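Endoglucanase (Humicola insolens, PDB 1DYS) hydrolyses internal beta-1,4-glucosidic linkages in cellulose, acting as a family 6 glycoside hydrolase in the breakdown of plant biomass. Local coordinates at residues 4-9 and 78-83; 116-121 and 167-172; 132-137 and 173-178. One frame throughout, in Å; residues are numbered along the deposited sequence.

Contact 1: residues 4-9 and 78-83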
# COMPACT_ATOMS: atom_id res chain seq x y z
N ASN A 4 0.42 34.83 10.29
CA ASN A 4 0.47 33.37 10.50
C ASN A 4 -0.94 32.92 10.20
O ASN A 4 -1.96 33.36 10.73
CB ASN A 4 0.93 33.11 11.92
CG ASN A 4 0.61 31.74 12.50
OD1 ASN A 4 0.15 30.87 11.77
ND2 ASN A 4 0.83 31.57 13.80
N PRO A 5 -1.09 31.98 9.28
CA PRO A 5 -2.41 31.52 8.87
C PRO A 5 -3.20 30.78 9.94
O PRO A 5 -4.41 30.55 9.81
CB PRO A 5 -2.20 30.65 7.62
CG PRO A 5 -0.73 30.41 7.61
CD PRO A 5 -0.01 31.39 8.50
N PHE A 6 -2.54 30.31 11.00
CA PHE A 6 -3.19 29.54 12.05
C PHE A 6 -3.72 30.47 13.17
O PHE A 6 -4.45 30.01 14.02
CB PHE A 6 -2.24 28.52 12.65
CG PHE A 6 -1.91 27.38 11.72
CD1 PHE A 6 -0.86 27.47 10.81
CD2 PHE A 6 -2.67 26.23 11.76
CE1 PHE A 6 -0.55 26.42 9.96
CE2 PHE A 6 -2.42 25.19 10.89
CZ PHE A 6 -1.35 25.30 10.01
N SER A 7 -3.23 31.69 13.18
CA SER A 7 -3.64 32.69 14.16
C SER A 7 -5.15 32.82 14.29
O SER A 7 -5.91 33.10 13.35
CB SER A 7 -3.07 34.07 13.76
OG SER A 7 -2.74 34.84 14.91
N GLY A 8 -5.66 32.55 15.49
CA GLY A 8 -7.05 32.59 15.83
C GLY A 8 -7.90 31.50 15.22
O GLY A 8 -9.12 31.51 15.34
N ARG A 9 -7.27 30.49 14.62
CA ARG A 9 -7.99 29.38 14.01
C ARG A 9 -7.80 28.08 14.80
O ARG A 9 -6.93 27.99 15.65
CB ARG A 9 -7.55 29.24 12.55
CG ARG A 9 -8.07 30.38 11.69
CD ARG A 9 -7.79 30.26 10.20
NE ARG A 9 -8.46 31.38 9.52
CZ ARG A 9 -7.87 32.32 8.80
NH1 ARG A 9 -6.56 32.30 8.62
NH2 ARG A 9 -8.64 33.27 8.25
N ASN A 78 -13.86 28.45 13.58
CA ASN A 78 -12.96 29.07 12.63
C ASN A 78 -11.77 28.12 12.34
O ASN A 78 -10.69 28.24 12.92
CB ASN A 78 -12.36 30.35 13.21
CG ASN A 78 -12.75 31.51 12.32
OD1 ASN A 78 -13.82 32.07 12.56
ND2 ASN A 78 -11.93 31.80 11.32
N PRO A 79 -12.07 27.20 11.47
CA PRO A 79 -11.15 26.10 11.17
C PRO A 79 -10.08 26.45 10.17
O PRO A 79 -10.18 27.39 9.38
CB PRO A 79 -12.04 24.96 10.62
CG PRO A 79 -13.23 25.70 10.07
CD PRO A 79 -13.34 27.02 10.79
N ILE A 80 -9.03 25.63 10.25
CA ILE A 80 -8.05 25.63 9.15
C ILE A 80 -7.86 24.13 8.87
O ILE A 80 -7.71 23.36 9.81
CB ILE A 80 -6.79 26.41 9.40
CG1 ILE A 80 -5.86 26.29 8.18
CG2 ILE A 80 -6.12 25.95 10.70
CD1 ILE A 80 -4.68 27.25 8.19
N VAL A 81 -8.02 23.76 7.61
CA VAL A 81 -7.88 22.34 7.25
C VAL A 81 -6.45 21.95 6.90
O VAL A 81 -5.88 22.63 6.05
CB VAL A 81 -8.74 22.12 5.97
CG1 VAL A 81 -8.57 20.70 5.43
CG2 VAL A 81 -10.20 22.42 6.29
N GLY A 82 -5.90 20.91 7.52
CA GLY A 82 -4.54 20.49 7.13
C GLY A 82 -4.70 19.34 6.12
O GLY A 82 -5.40 18.37 6.41
N LEU A 83 -3.96 19.49 5.00
CA LEU A 83 -3.95 18.43 3.98
C LEU A 83 -2.49 18.05 3.69
O LEU A 83 -1.66 18.95 3.62
CB LEU A 83 -4.57 18.87 2.64
CG LEU A 83 -6.06 19.25 2.72
CD1 LEU A 83 -6.50 19.75 1.33
CD2 LEU A 83 -6.88 18.07 3.19
O HOH W 1 -10.77 30.39 9.44
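Two torsions set up the meeting of Ile-80 with Phe-6: CG1 of Ile-80 extends opposite its backbone N (chi1 179°), carrying CD1 toward the loop, while CG of Phe-6 turns away from its own carbonyl carbon (chi1 -71°). The result is a CH-pi contact in the modified beta/alpha barrel of family 6, with CD1 of Ile-80 over one face of the Phe-6 ring, 4.2 Å from its centroid. The other branch, CG2, also touches the ring, 3.6 Å from CD2 of Phe-6. Barrel strand 79-85 thus offers Ile-80 to the interior, where Phe-6 also packs on Ala-133 and Tyr-178, whereas Val-81 turns outward to helix 60-74.

The loop that meets the strand is shaped by its own turns. Asn-4 OD1 accepts from Phe-6 N at 2.9 Å, an Asx turn within a type I turn, and a type II turn follows from Phe-6 to Arg-9 with Gly-8 at positive phi. The extended chain of Arg-9 then doubles back along the loop, and its NH1 donates to Pro-5 O at 3.0 Å, in the guanidinium plane, tying the two turns together. The chain also touches the strand: Arg-9 CD passes 3.8 Å from Pro-79 O. A water donates to that oxygen and sits by Arg-9 NE and, weakly, Asn-78 ND2, two short legs that are doubtful. Directly beyond Arg-9, Thr-10 makes backbone hydrogen bonds to Asn-78 and Ile-80, so the loop leads into parallel pairing. Just before it, Arg-9 CA lies 3.1 Å from Asn-78 O, a strongly bent CA-H...O contact.

Contact 2: residues 116-121 and 167-172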
# COMPACT_ATOMS: atom_id res chain seq x y z
N TYR A 116 -3.30 14.24 -10.45
CA TYR A 116 -3.23 14.42 -8.99
C TYR A 116 -3.14 15.90 -8.60
O TYR A 116 -4.11 16.32 -7.96
CB TYR A 116 -2.12 13.55 -8.40
CG TYR A 116 -1.97 13.73 -6.90
CD1 TYR A 116 -2.83 13.09 -6.01
CD2 TYR A 116 -1.00 14.57 -6.39
CE1 TYR A 116 -2.72 13.27 -4.63
CE2 TYR A 116 -0.88 14.77 -5.00
CZ TYR A 116 -1.72 14.10 -4.15
OH TYR A 116 -1.62 14.28 -2.78
N VAL A 117 -2.13 16.64 -9.06
CA VAL A 117 -2.10 18.06 -8.68
C VAL A 117 -3.28 18.85 -9.25
O VAL A 117 -3.94 19.57 -8.49
CB VAL A 117 -0.74 18.68 -9.08
CG1 VAL A 117 -0.69 20.15 -8.79
CG2 VAL A 117 0.38 17.95 -8.30
N ASN A 118 -3.61 18.69 -10.54
CA ASN A 118 -4.72 19.52 -11.04
C ASN A 118 -5.99 19.38 -10.28
O ASN A 118 -6.57 20.40 -9.83
CB ASN A 118 -4.88 19.32 -12.55
CG ASN A 118 -3.68 19.90 -13.27
OD1 ASN A 118 -2.76 20.56 -12.81
ND2 ASN A 118 -3.68 19.60 -14.59
N PRO A 119 -6.48 18.20 -10.03
CA PRO A 119 -7.71 17.95 -9.31
C PRO A 119 -7.60 18.46 -7.88
O PRO A 119 -8.58 18.98 -7.33
CB PRO A 119 -8.12 16.48 -9.43
CG PRO A 119 -7.02 15.92 -10.26
CD PRO A 119 -5.98 16.95 -10.64
N PHE A 120 -6.42 18.31 -7.28
CA PHE A 120 -6.19 18.83 -5.95
C PHE A 120 -6.41 20.35 -5.94
O PHE A 120 -7.20 20.85 -5.12
CB PHE A 120 -4.76 18.51 -5.51
CG PHE A 120 -4.47 18.51 -4.03
CD1 PHE A 120 -4.62 19.65 -3.24
CD2 PHE A 120 -3.98 17.32 -3.49
CE1 PHE A 120 -4.27 19.56 -1.91
CE2 PHE A 120 -3.62 17.23 -2.16
CZ PHE A 120 -3.80 18.37 -1.38
N ALA A 121 -5.79 21.00 -6.92
CA ALA A 121 -5.91 22.46 -6.98
C ALA A 121 -7.32 22.92 -7.28
O ALA A 121 -7.74 23.94 -6.71
CB ALA A 121 -4.93 23.00 -7.99
N ILE A 167 3.58 23.66 -6.34
CA ILE A 167 3.56 25.00 -5.76
C ILE A 167 2.89 25.94 -6.75
O ILE A 167 2.07 26.76 -6.37
CB ILE A 167 4.98 25.50 -5.46
CG1 ILE A 167 5.64 24.61 -4.38
CG2 ILE A 167 5.03 26.95 -4.99
CD1 ILE A 167 7.14 24.77 -4.22
N SER A 168 3.32 25.84 -8.02
CA SER A 168 2.75 26.75 -9.03
C SER A 168 1.25 26.67 -9.12
O SER A 168 0.58 27.66 -9.46
CB SER A 168 3.38 26.51 -10.42
OG SER A 168 2.90 25.39 -11.16
N GLN A 169 0.65 25.49 -8.94
CA GLN A 169 -0.79 25.35 -9.06
C GLN A 169 -1.61 25.69 -7.82
O GLN A 169 -2.84 25.69 -7.90
CB GLN A 169 -1.16 23.90 -9.41
CG GLN A 169 -0.81 23.56 -10.87
CD GLN A 169 -1.93 24.13 -11.73
OE1 GLN A 169 -3.13 23.85 -11.53
NE2 GLN A 169 -1.56 25.01 -12.64
N LEU A 170 -0.97 25.95 -6.69
CA LEU A 170 -1.65 26.17 -5.43
C LEU A 170 -1.40 27.54 -4.83
O LEU A 170 -1.16 27.71 -3.64
CB LEU A 170 -1.17 25.08 -4.43
CG LEU A 170 -1.65 23.69 -4.87
CD1 LEU A 170 -0.92 22.60 -4.06
CD2 LEU A 170 -3.13 23.48 -4.74
N GLN A 171 -1.35 28.56 -5.71
CA GLN A 171 -1.17 29.93 -5.21
C GLN A 171 -2.55 30.57 -5.03
O GLN A 171 -3.26 30.74 -6.03
CB GLN A 171 -0.38 30.73 -6.23
CG GLN A 171 1.03 30.32 -6.51
CD GLN A 171 1.96 30.43 -5.32
OE1 GLN A 171 2.19 31.52 -4.80
NE2 GLN A 171 2.50 29.30 -4.91
N ALA A 172 -2.95 30.89 -3.81
CA ALA A 172 -4.24 31.53 -3.55
C ALA A 172 -4.19 32.14 -2.15
O ALA A 172 -3.39 31.65 -1.34
CB ALA A 172 -5.39 30.56 -3.66
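Gln-169 meets Val-117 and Asn-118 where helix 108-126 meets the C-terminal end of helix 150-169 and the loop after it, in the outer layer of the beta/alpha barrel. Its CB rests 3.8 Å from CG1 of Val-117, and a bend at chi2 (-80°) turns the amide toward Asn-118. There OE1 of Gln-169 comes within 3.5 Å of OD1 of Asn-118, the two amide planes being turned 56° apart. This is a meeting of acceptors rather than a bond, and OD1 of Asn-118 is hydrogen-bonded to Tyr-165 OH. The backbone of Gln-169 touches too, since its O lies 3.4 Å from the methyl of Ala-121 and also accepts a hydrogen bond from Lys-125 NZ.

Leu-170 comes next and takes the apolar side. Its CD2 sits 3.7 Å from both CA and CB of Ala-121, the small residue allowing the close approach, and lies more loosely, obliquely, against the Phe-120 ring. Both Leu-170 and Phe-120 also reach Leu-85 of the barrel wall beneath. Gln-171 bends back on the last turn of the helix: its NE2 donates to Ile-167 O at 3.0 Å, from the opposite face of that carbonyl to Leu-170 N.

Contact 3: residues 132-137 and 173-178; sequences FAVILE and SHIHLY
The amide N of Phe-132 donates to His-174 O at 2.8 Å, approaching nearly along the C=O axis, and so opens the pairing of two neighbouring parallel strands in the beta/alpha barrel. The strands, 132-136 and 175-180, are joined by a beta-alpha-beta crossover through helices 140-146 and 150-169. From Phe-132 the hydrogen bonds follow the parallel pattern: Phe-132 O accepts from His-176 N, Val-134 N donates to His-176 O, Val-134 O accepts from Tyr-178 N, and Leu-136 N donates to Tyr-178 O. Ala-133 and Ile-135 direct their own N and O to strand 79-85 instead, though their CA hydrogens still point at carbonyls of this pair, with Ala-133 CA 3.4 Å from His-176 O.

Outward, on the helix side of the sheet, stand Phe-132, Val-134, Ile-175 and Leu-177. Val-134 CB meets CD2 of Leu-177 at 3.9 Å, and Leu-124 of helix 108-126 covers Phe-132, Val-134 and Ile-175. His-174 takes the crowded position between its backbone N and carbonyl carbon (chi1 64°), which sets its ring beside that of Phe-132; CD2 of His-174 comes to the Phe-132 ring edge, and NE2 is hydrogen-bonded to Leu-124 O.

Inward lie Ala-133, Ile-135, His-176 and Tyr-178. Tyr-178 passes CE2 4.2 Å from CB of Ala-133 and ends in a hydrogen bond to Asp-304 OD2. The side chain of Ile-135 is about 9 Å from that of Asp-139, probably a catalytic proton donor. At the strand start, His-176 NE2 is hydrogen-bonded to Gln-131 OE1, while the ring edge brings CD2 3.1 Å from Phe-132 O.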
# COMPACT_ATOMS: atom_id res chain seq x y z
N PHE A 132 -6.75 26.65 4.05
CA PHE A 132 -6.02 25.39 3.99
C PHE A 132 -4.55 25.56 4.31
O PHE A 132 -3.89 26.51 3.88
CB PHE A 132 -6.07 24.82 2.55
CG PHE A 132 -7.43 24.43 2.05
CD1 PHE A 132 -8.03 23.20 2.30
CD2 PHE A 132 -8.20 25.37 1.36
CE1 PHE A 132 -9.28 22.90 1.84
CE2 PHE A 132 -9.48 25.08 0.93
CZ PHE A 132 -10.04 23.83 1.14
N ALA A 133 -4.03 24.60 5.07
CA ALA A 133 -2.60 24.46 5.27
C ALA A 133 -2.18 23.15 4.56
O ALA A 133 -2.70 22.10 4.94
CB ALA A 133 -2.14 24.31 6.70
N VAL A 134 -1.37 23.30 3.53
CA VAL A 134 -1.02 22.10 2.76
C VAL A 134 0.45 21.83 2.95
O VAL A 134 1.34 22.60 2.65
CB VAL A 134 -1.31 22.30 1.25
CG1 VAL A 134 -0.85 21.07 0.46
CG2 VAL A 134 -2.78 22.59 1.03
N ILE A 135 0.76 20.61 3.43
CA ILE A 135 2.09 20.13 3.57
C ILE A 135 2.45 19.45 2.25
O ILE A 135 1.74 18.57 1.77
CB ILE A 135 2.25 19.18 4.76
CG1 ILE A 135 2.19 20.05 6.02
CG2 ILE A 135 3.54 18.37 4.63
CD1 ILE A 135 2.37 19.25 7.32
N LEU A 136 3.56 19.94 1.71
CA LEU A 136 3.95 19.41 0.43
C LEU A 136 5.05 18.36 0.53
O LEU A 136 6.20 18.57 0.86
CB LEU A 136 4.49 20.49 -0.51
CG LEU A 136 3.54 21.66 -0.77
CD1 LEU A 136 4.37 22.82 -1.28
CD2 LEU A 136 2.45 21.23 -1.73
N GLU A 137 4.69 17.17 0.08
CA GLU A 137 5.52 16.01 -0.13
C GLU A 137 6.56 15.69 0.92
O GLU A 137 7.79 15.89 0.83
CB GLU A 137 6.23 16.17 -1.50
CG GLU A 137 5.27 16.19 -2.69
CD GLU A 137 4.56 14.84 -2.95
OE1 GLU A 137 4.98 13.82 -2.37
OE2 GLU A 137 3.66 14.84 -3.80
N SER A 173 -4.96 33.17 -1.84
CA SER A 173 -4.85 33.74 -0.50
C SER A 173 -5.37 32.84 0.61
O SER A 173 -5.04 33.12 1.77
CB SER A 173 -5.59 35.09 -0.48
OG SER A 173 -6.99 34.89 -0.49
N HIS A 174 -6.14 31.79 0.32
CA HIS A 174 -6.69 30.92 1.34
C HIS A 174 -5.93 29.58 1.38
O HIS A 174 -6.28 28.70 2.16
CB HIS A 174 -8.19 30.68 1.15
CG HIS A 174 -8.47 29.95 -0.14
ND1 HIS A 174 -8.23 30.50 -1.38
CD2 HIS A 174 -8.96 28.71 -0.36
CE1 HIS A 174 -8.58 29.63 -2.32
NE2 HIS A 174 -8.98 28.51 -1.73
N ILE A 175 -4.87 29.51 0.58
CA ILE A 175 -4.04 28.30 0.56
C ILE A 175 -2.64 28.64 1.07
O ILE A 175 -1.92 29.48 0.52
CB ILE A 175 -3.91 27.72 -0.86
CG1 ILE A 175 -5.27 27.34 -1.45
CG2 ILE A 175 -2.98 26.50 -0.84
CD1 ILE A 175 -5.18 26.93 -2.93
N HIS A 176 -2.21 27.97 2.15
CA HIS A 176 -0.93 28.23 2.80
C HIS A 176 -0.01 27.02 2.69
O HIS A 176 -0.36 25.96 3.19
CB HIS A 176 -1.20 28.58 4.27
CG HIS A 176 -2.27 29.65 4.33
ND1 HIS A 176 -1.98 30.98 4.08
CD2 HIS A 176 -3.59 29.54 4.53
CE1 HIS A 176 -3.13 31.64 4.17
NE2 HIS A 176 -4.12 30.82 4.44
N LEU A 177 1.04 27.19 1.91
CA LEU A 177 1.91 26.06 1.58
C LEU A 177 3.08 25.93 2.51
O LEU A 177 3.81 26.88 2.75
CB LEU A 177 2.36 26.19 0.13
CG LEU A 177 1.24 26.26 -0.92
CD1 LEU A 177 1.83 26.50 -2.31
CD2 LEU A 177 0.40 24.99 -0.91
N TYR A 178 3.30 24.70 3.01
CA TYR A 178 4.43 24.39 3.86
C TYR A 178 5.18 23.24 3.20
O TYR A 178 4.68 22.11 3.09
CB TYR A 178 3.93 24.01 5.26
CG TYR A 178 3.32 25.17 6.05
CD1 TYR A 178 4.16 25.99 6.81
CD2 TYR A 178 1.97 25.44 6.01
CE1 TYR A 178 3.63 27.03 7.56
CE2 TYR A 178 1.43 26.50 6.72
CZ TYR A 178 2.27 27.28 7.48
OH TYR A 178 1.67 28.30 8.18

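The three contacts belong to one barrel at different depths. Contact 3 is the most central and rests mainly on backbone hydrogen bonds, with apolar side chains meeting on both faces. Contact 1 is only partly buried: the N-terminal loop meets the neighbouring strand 79-85 through apolar packing inside the barrel and polar groups at its rim. Contact 2, though in the outer helical layer, is buried, and joins helix 108-126 to the end of helix 150-169 and its following loop by side-chain packing. Contacts 1 and 3 share a sheet, for Val-81 O and Ala-133 N probably bond at 2.9 Å. Each helix of contact 2 precedes a strand of contact 3, and Leu-83 CD1 meets Phe-120 CE1 between contacts 1 and 2.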